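Local coordinates for protein endonuclease IV (Thermus thermophilus, PDB 3AAM) that cleaves phosphodiester bonds at apurinic or apyrimidinic sites in DNA as a metal-dependent endonuclease of base excision repair, at residues L168-A173 with Y178-D183; D207-L212 with H218-L223. One frame throughout, in Å; residues are numbered along the deposited sequence.

Interaction 1 (L168-A173 with Y178-D183); sequences LDTCHA and YDVAED. With MN (manganese (II) ion), chain B.
Tyr178 and Val180 fold back against Thr170 and Ala173, where a strand of the TIM barrel (165-169) runs straight into helix 170-176 and the chain then leaves that helix for the loop leading to helix 184-194. The one hydrogen bond across the contact comes first along the loop: Tyr178 N donates to Ala173 O at 2.9 Å, with an N-H...O angle of 154° and the donor tilted from the carbonyl plane. The side chain lies against the same residue: Tyr178 CB is 4.0 Å from Ala173 CB, CG anti to the carbonyl carbon (chi1 -71°) places the ring beside Ala173, and chi2 turns the CD2 edge to Ala173 O, which sits near the ring plane. The ring also stacks on Phe152, at the start of helix 152-159, whose backbone N is hydrogen-bonded to Tyr178 OH. Asp179 is the centre of an inverse gamma turn, and its OD1 accepts from Glu182 N in an Asx motif, being met from above the carboxylate plane. Val180 comes back to the helix: its CG2 approaches Thr170 O at 3.8 Å and also touches Ala173 CB, while Val187 and Val234 pack on the same side chain from two other helices. Asp183 is the N-cap of helix 184-194. At the end of strand 165-169, Asp169 N-caps helix 170-176, its OD1 accepting from His172 N at 2.9 Å and more weakly from Cys171 N. The Asp169 carboxylate carbon CG lies 3.4 Å above the centre of the His172 ring, and His172 NE2 binds manganese at 2.2 Å.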
loop_
_atom_site.group_PDB
_atom_site.type_symbol
_atom_site.label_atom_id
_atom_site.label_comp_id
_atom_site.label_asym_id
_atom_site.label_seq_id
_atom_site.Cartn_x
_atom_site.Cartn_y
_atom_site.Cartn_z
ATOM N N LEU A 168 3.322 3.786 4.754
ATOM C CA LEU A 168 3.902 5.072 4.410
ATOM C C LEU A 168 4.067 5.198 2.904
ATOM O O LEU A 168 4.676 4.333 2.273
ATOM C CB LEU A 168 5.278 5.226 5.055
ATOM C CG LEU A 168 6.139 6.350 4.466
ATOM C CD1 LEU A 168 5.532 7.708 4.822
ATOM C CD2 LEU A 168 7.562 6.233 4.986
ATOM N N ASP A 169 3.505 6.257 2.330
ATOM C CA ASP A 169 3.677 6.511 0.908
ATOM C C ASP A 169 4.553 7.758 0.845
ATOM O O ASP A 169 4.163 8.837 1.298
ATOM C CB ASP A 169 2.342 6.758 0.200
ATOM C CG ASP A 169 2.512 6.941 -1.301
ATOM O OD1 ASP A 169 3.299 7.828 -1.706
ATOM O OD2 ASP A 169 1.870 6.200 -2.077
ATOM N N THR A 170 5.755 7.597 0.306
ATOM C CA THR A 170 6.705 8.697 0.206
ATOM C C THR A 170 6.264 9.833 -0.718
ATOM O O THR A 170 6.622 10.992 -0.495
ATOM C CB THR A 170 8.060 8.169 -0.255
ATOM O OG1 THR A 170 7.858 7.263 -1.347
ATOM C CG2 THR A 170 8.758 7.434 0.884
ATOM N N CYS A 171 5.504 9.508 -1.759
ATOM C CA CYS A 171 5.020 10.532 -2.682
ATOM C C CYS A 171 3.999 11.376 -1.939
ATOM O O CYS A 171 4.048 12.608 -1.971
ATOM C CB CYS A 171 4.360 9.889 -3.908
ATOM S SG CYS A 171 3.597 11.072 -5.058
ATOM N N HIS A 172 3.070 10.708 -1.264
ATOM C CA HIS A 172 2.040 11.409 -0.503
ATOM C C HIS A 172 2.668 12.301 0.561
ATOM O O HIS A 172 2.261 13.451 0.738
ATOM C CB HIS A 172 1.106 10.410 0.177
ATOM C CG HIS A 172 0.301 9.584 -0.777
ATOM N ND1 HIS A 172 -0.576 8.611 -0.353
ATOM C CD2 HIS A 172 0.245 9.579 -2.130
ATOM C CE1 HIS A 172 -1.138 8.040 -1.404
ATOM N NE2 HIS A 172 -0.657 8.609 -2.494
ATOM N N ALA A 173 3.659 11.762 1.265
ATOM C CA ALA A 173 4.339 12.507 2.319
ATOM C C ALA A 173 4.995 13.762 1.761
ATOM O O ALA A 173 4.868 14.846 2.330
ATOM C CB ALA A 173 5.387 11.624 2.998
ATOM N N TYR A 178 6.317 16.828 3.862
ATOM C CA TYR A 178 7.439 16.135 4.490
ATOM C C TYR A 178 8.560 16.068 3.459
ATOM O O TYR A 178 8.408 15.438 2.413
ATOM C CB TYR A 178 7.025 14.727 4.912
ATOM C CG TYR A 178 6.076 14.689 6.093
ATOM C CD1 TYR A 178 6.536 14.928 7.389
ATOM C CD2 TYR A 178 4.728 14.385 5.920
ATOM C CE1 TYR A 178 5.675 14.856 8.488
ATOM C CE2 TYR A 178 3.857 14.315 7.010
ATOM C CZ TYR A 178 4.339 14.547 8.288
ATOM O OH TYR A 178 3.491 14.449 9.369
ATOM N N ASP A 179 9.687 16.708 3.757
ATOM C CA ASP A 179 10.801 16.742 2.813
ATOM C C ASP A 179 11.573 15.427 2.676
ATOM O O ASP A 179 12.691 15.293 3.175
ATOM C CB ASP A 179 11.774 17.860 3.188
ATOM C CG ASP A 179 12.649 18.281 2.024
ATOM O OD1 ASP A 179 12.725 17.526 1.033
ATOM O OD2 ASP A 179 13.261 19.366 2.102
ATOM N N VAL A 180 10.986 14.467 1.971
ATOM C CA VAL A 180 11.633 13.175 1.770
ATOM C C VAL A 180 12.862 13.302 0.867
ATOM O O VAL A 180 13.802 12.510 0.968
ATOM C CB VAL A 180 10.667 12.160 1.128
ATOM C CG1 VAL A 180 11.318 10.780 1.077
ATOM C CG2 VAL A 180 9.361 12.116 1.912
ATOM N N ALA A 181 12.852 14.303 -0.007
ATOM C CA ALA A 181 13.958 14.521 -0.932
ATOM C C ALA A 181 15.260 14.946 -0.263
ATOM O O ALA A 181 16.322 14.385 -0.546
ATOM C CB ALA A 181 13.562 15.559 -1.978
ATOM N N GLU A 182 15.172 15.934 0.623
ATOM C CA GLU A 182 16.350 16.467 1.301
ATOM C C GLU A 182 16.556 16.005 2.738
ATOM O O GLU A 182 17.658 16.125 3.273
ATOM C CB GLU A 182 16.304 17.996 1.284
ATOM C CG GLU A 182 16.213 18.601 -0.110
ATOM C CD GLU A 182 17.290 18.072 -1.035
ATOM O OE1 GLU A 182 18.473 18.077 -0.633
ATOM O OE2 GLU A 182 16.953 17.654 -2.162
ATOM N N ASP A 183 15.505 15.492 3.369
ATOM C CA ASP A 183 15.613 15.040 4.753
ATOM C C ASP A 183 14.838 13.748 4.993
ATOM O O ASP A 183 13.995 13.671 5.890
ATOM C CB ASP A 183 15.115 16.145 5.692
ATOM C CG ASP A 183 15.392 15.847 7.157
ATOM O OD1 ASP A 183 16.345 15.099 7.456
ATOM O OD2 ASP A 183 14.659 16.385 8.014
HETATM MN MN MN B . -1.156 8.191 -4.642
HETATM O O HOH W 1 -2.389 8.044 -6.825
#

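Interaction 2 (D207-L212 with H218-L223); sequences DSVGGL and HHAHLL. With MN (manganese (II) ion), chain B.
Asp207 pairs with Ala220 in a short antiparallel beta hairpin, formed by the end of barrel strand 202-208 and strand 219-220. The backbone evidence is a hydrogen-bonded pair: Asp207 N to Ala220 O at 3.1 Å, and Ala220 N to Asp207 O, the latter donor standing 63° out of the carbonyl plane. Ser208 and His219 form the next, non-hydrogen-bonded pair, after which Val209 N donates nearly along the C=O axis to His218 O at 2.9 Å. The apolar contact of the turn is made by Val209, whose CG2, anti to its carbonyl carbon, stands over the His218 ring in a CH-pi contact, 3.5 Å from the centroid and 11° off the normal; the same methyl touches Ala220 CB. Two waters extend the polar links. Water 3 donates to Ser208 OG and accepts from Gly210 N and His218 N, while water 2 joins Asp207 OD2 to Leu223 N. The Asp207 carboxylate also takes Ser208 N on OD1 at 2.6 Å, on the anti side, and it accepts from Ile227 N and Gly228 N in the following loop. Without this carboxylate, as with an alanine here, the backbone N-H groups of Ser208, Ile227 and Gly228 would probably lose their acceptor. His219 is the metal ligand on strand 219-220, and Asp217, just before it, is another; His219 ND1 is held by Glu248 O, and its NE2 binds manganese at 2.3 Å.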
loop_
_atom_site.group_PDB
_atom_site.type_symbol
_atom_site.label_atom_id
_atom_site.label_comp_id
_atom_site.label_asym_id
_atom_site.label_seq_id
_atom_site.Cartn_x
_atom_site.Cartn_y
_atom_site.Cartn_z
ATOM N N ASP A 207 7.946 7.803 -6.175
ATOM C CA ASP A 207 8.619 9.083 -6.294
ATOM C C ASP A 207 7.457 10.018 -6.623
ATOM O O ASP A 207 6.332 9.558 -6.835
ATOM C CB ASP A 207 9.666 9.101 -7.408
ATOM C CG ASP A 207 10.670 10.237 -7.234
ATOM O OD1 ASP A 207 10.283 11.296 -6.687
ATOM O OD2 ASP A 207 11.841 10.083 -7.651
ATOM N N SER A 208 7.719 11.315 -6.681
ATOM C CA SER A 208 6.661 12.289 -6.908
ATOM C C SER A 208 6.881 13.260 -8.059
ATOM O O SER A 208 7.975 13.787 -8.237
ATOM C CB SER A 208 6.459 13.080 -5.609
ATOM O OG SER A 208 5.582 14.180 -5.764
ATOM N N VAL A 209 5.825 13.488 -8.836
ATOM C CA VAL A 209 5.883 14.437 -9.940
ATOM C C VAL A 209 5.691 15.817 -9.316
ATOM O O VAL A 209 6.315 16.795 -9.733
ATOM C CB VAL A 209 4.757 14.180 -10.974
ATOM C CG1 VAL A 209 4.697 15.325 -11.984
ATOM C CG2 VAL A 209 5.002 12.868 -11.694
ATOM N N GLY A 210 4.831 15.882 -8.303
ATOM C CA GLY A 210 4.567 17.137 -7.624
ATOM C C GLY A 210 5.680 17.544 -6.678
ATOM O O GLY A 210 6.447 16.704 -6.202
ATOM N N GLY A 211 5.766 18.840 -6.400
ATOM C CA GLY A 211 6.798 19.341 -5.513
ATOM C C GLY A 211 6.436 19.279 -4.042
ATOM O O GLY A 211 5.315 18.916 -3.678
ATOM N N LEU A 212 7.393 19.649 -3.197
ATOM C CA LEU A 212 7.212 19.637 -1.751
ATOM C C LEU A 212 6.000 20.459 -1.312
ATOM O O LEU A 212 5.909 21.651 -1.605
ATOM C CB LEU A 212 8.476 20.169 -1.069
ATOM C CG LEU A 212 8.463 20.234 0.462
ATOM C CD1 LEU A 212 8.286 18.838 1.034
ATOM C CD2 LEU A 212 9.764 20.855 0.959
ATOM N N HIS A 218 0.887 12.455 -7.669
ATOM C CA HIS A 218 1.218 11.931 -8.990
ATOM C C HIS A 218 2.512 11.121 -8.863
ATOM O O HIS A 218 3.606 11.685 -8.808
ATOM C CB HIS A 218 1.396 13.116 -9.946
ATOM C CG HIS A 218 1.494 12.735 -11.390
ATOM N ND1 HIS A 218 1.508 13.672 -12.402
ATOM C CD2 HIS A 218 1.587 11.527 -11.994
ATOM C CE1 HIS A 218 1.606 13.058 -13.567
ATOM N NE2 HIS A 218 1.656 11.755 -13.348
ATOM N N HIS A 219 2.381 9.800 -8.817
ATOM C CA HIS A 219 3.537 8.917 -8.667
ATOM C C HIS A 219 4.486 8.977 -9.859
ATOM O O HIS A 219 4.068 9.225 -10.988
ATOM C CB HIS A 219 3.104 7.458 -8.503
ATOM C CG HIS A 219 2.088 7.227 -7.428
ATOM N ND1 HIS A 219 1.516 5.991 -7.212
ATOM C CD2 HIS A 219 1.522 8.065 -6.528
ATOM C CE1 HIS A 219 0.640 6.078 -6.227
ATOM N NE2 HIS A 219 0.623 7.327 -5.796
ATOM N N ALA A 220 5.763 8.737 -9.583
ATOM C CA ALA A 220 6.795 8.709 -10.608
ATOM C C ALA A 220 7.709 7.520 -10.326
ATOM O O ALA A 220 7.869 7.114 -9.171
ATOM C CB ALA A 220 7.605 10.001 -10.585
ATOM N N HIS A 221 8.288 6.961 -11.386
ATOM C CA HIS A 221 9.203 5.828 -11.265
ATOM C C HIS A 221 10.412 6.236 -10.427
ATOM O O HIS A 221 10.661 7.426 -10.214
ATOM C CB HIS A 221 9.700 5.386 -12.646
ATOM C CG HIS A 221 8.619 4.916 -13.567
ATOM N ND1 HIS A 221 7.783 3.864 -13.262
ATOM C CD2 HIS A 221 8.252 5.343 -14.799
ATOM C CE1 HIS A 221 6.948 3.661 -14.266
ATOM N NE2 HIS A 221 7.211 4.547 -15.212
ATOM N N LEU A 222 11.167 5.250 -9.959
ATOM C CA LEU A 222 12.355 5.535 -9.166
ATOM C C LEU A 222 13.319 6.396 -9.981
ATOM O O LEU A 222 13.526 6.159 -11.172
ATOM C CB LEU A 222 13.029 4.230 -8.743
ATOM C CG LEU A 222 12.125 3.294 -7.935
ATOM C CD1 LEU A 222 12.875 2.010 -7.625
ATOM C CD2 LEU A 222 11.670 3.978 -6.653
ATOM N N LEU A 223 13.884 7.404 -9.324
ATOM C CA LEU A 223 14.822 8.351 -9.932
ATOM C C LEU A 223 14.208 9.261 -10.994
ATOM O O LEU A 223 14.915 10.070 -11.593
ATOM C CB LEU A 223 16.028 7.616 -10.534
ATOM C CG LEU A 223 16.936 6.855 -9.559
ATOM C CD1 LEU A 223 18.188 6.376 -10.295
ATOM C CD2 LEU A 223 17.326 7.757 -8.400
HETATM MN MN MN B . -1.156 8.191 -4.642
HETATM O O HOH W 2 13.470 8.142 -6.799
HETATM O O HOH W 3 3.070 14.148 -6.675
HETATM O O HOH W 1 -2.389 8.044 -6.825
#

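Interaction 1 closes before interaction 2 opens along the chain, yet their centres are about 10 Å apart, on the same side of the chain's centre. Strands 165-169 and 202-208, whose last residues open the first segments, are parallel neighbours in the barrel sheet. The two contacts also touch directly: Cys171 SG lies 3.5 Å from Ser208 CB, and Leu212 CD1 lies 3.7 Å from Tyr178 O. Each supplies one histidine to a single manganese ion, and water 1 on that metal belongs to both; Asp217, in the turn of the hairpin, is a further ligand. Consecutive strand ends of the TIM barrel thus converge on one metal site of the nuclease.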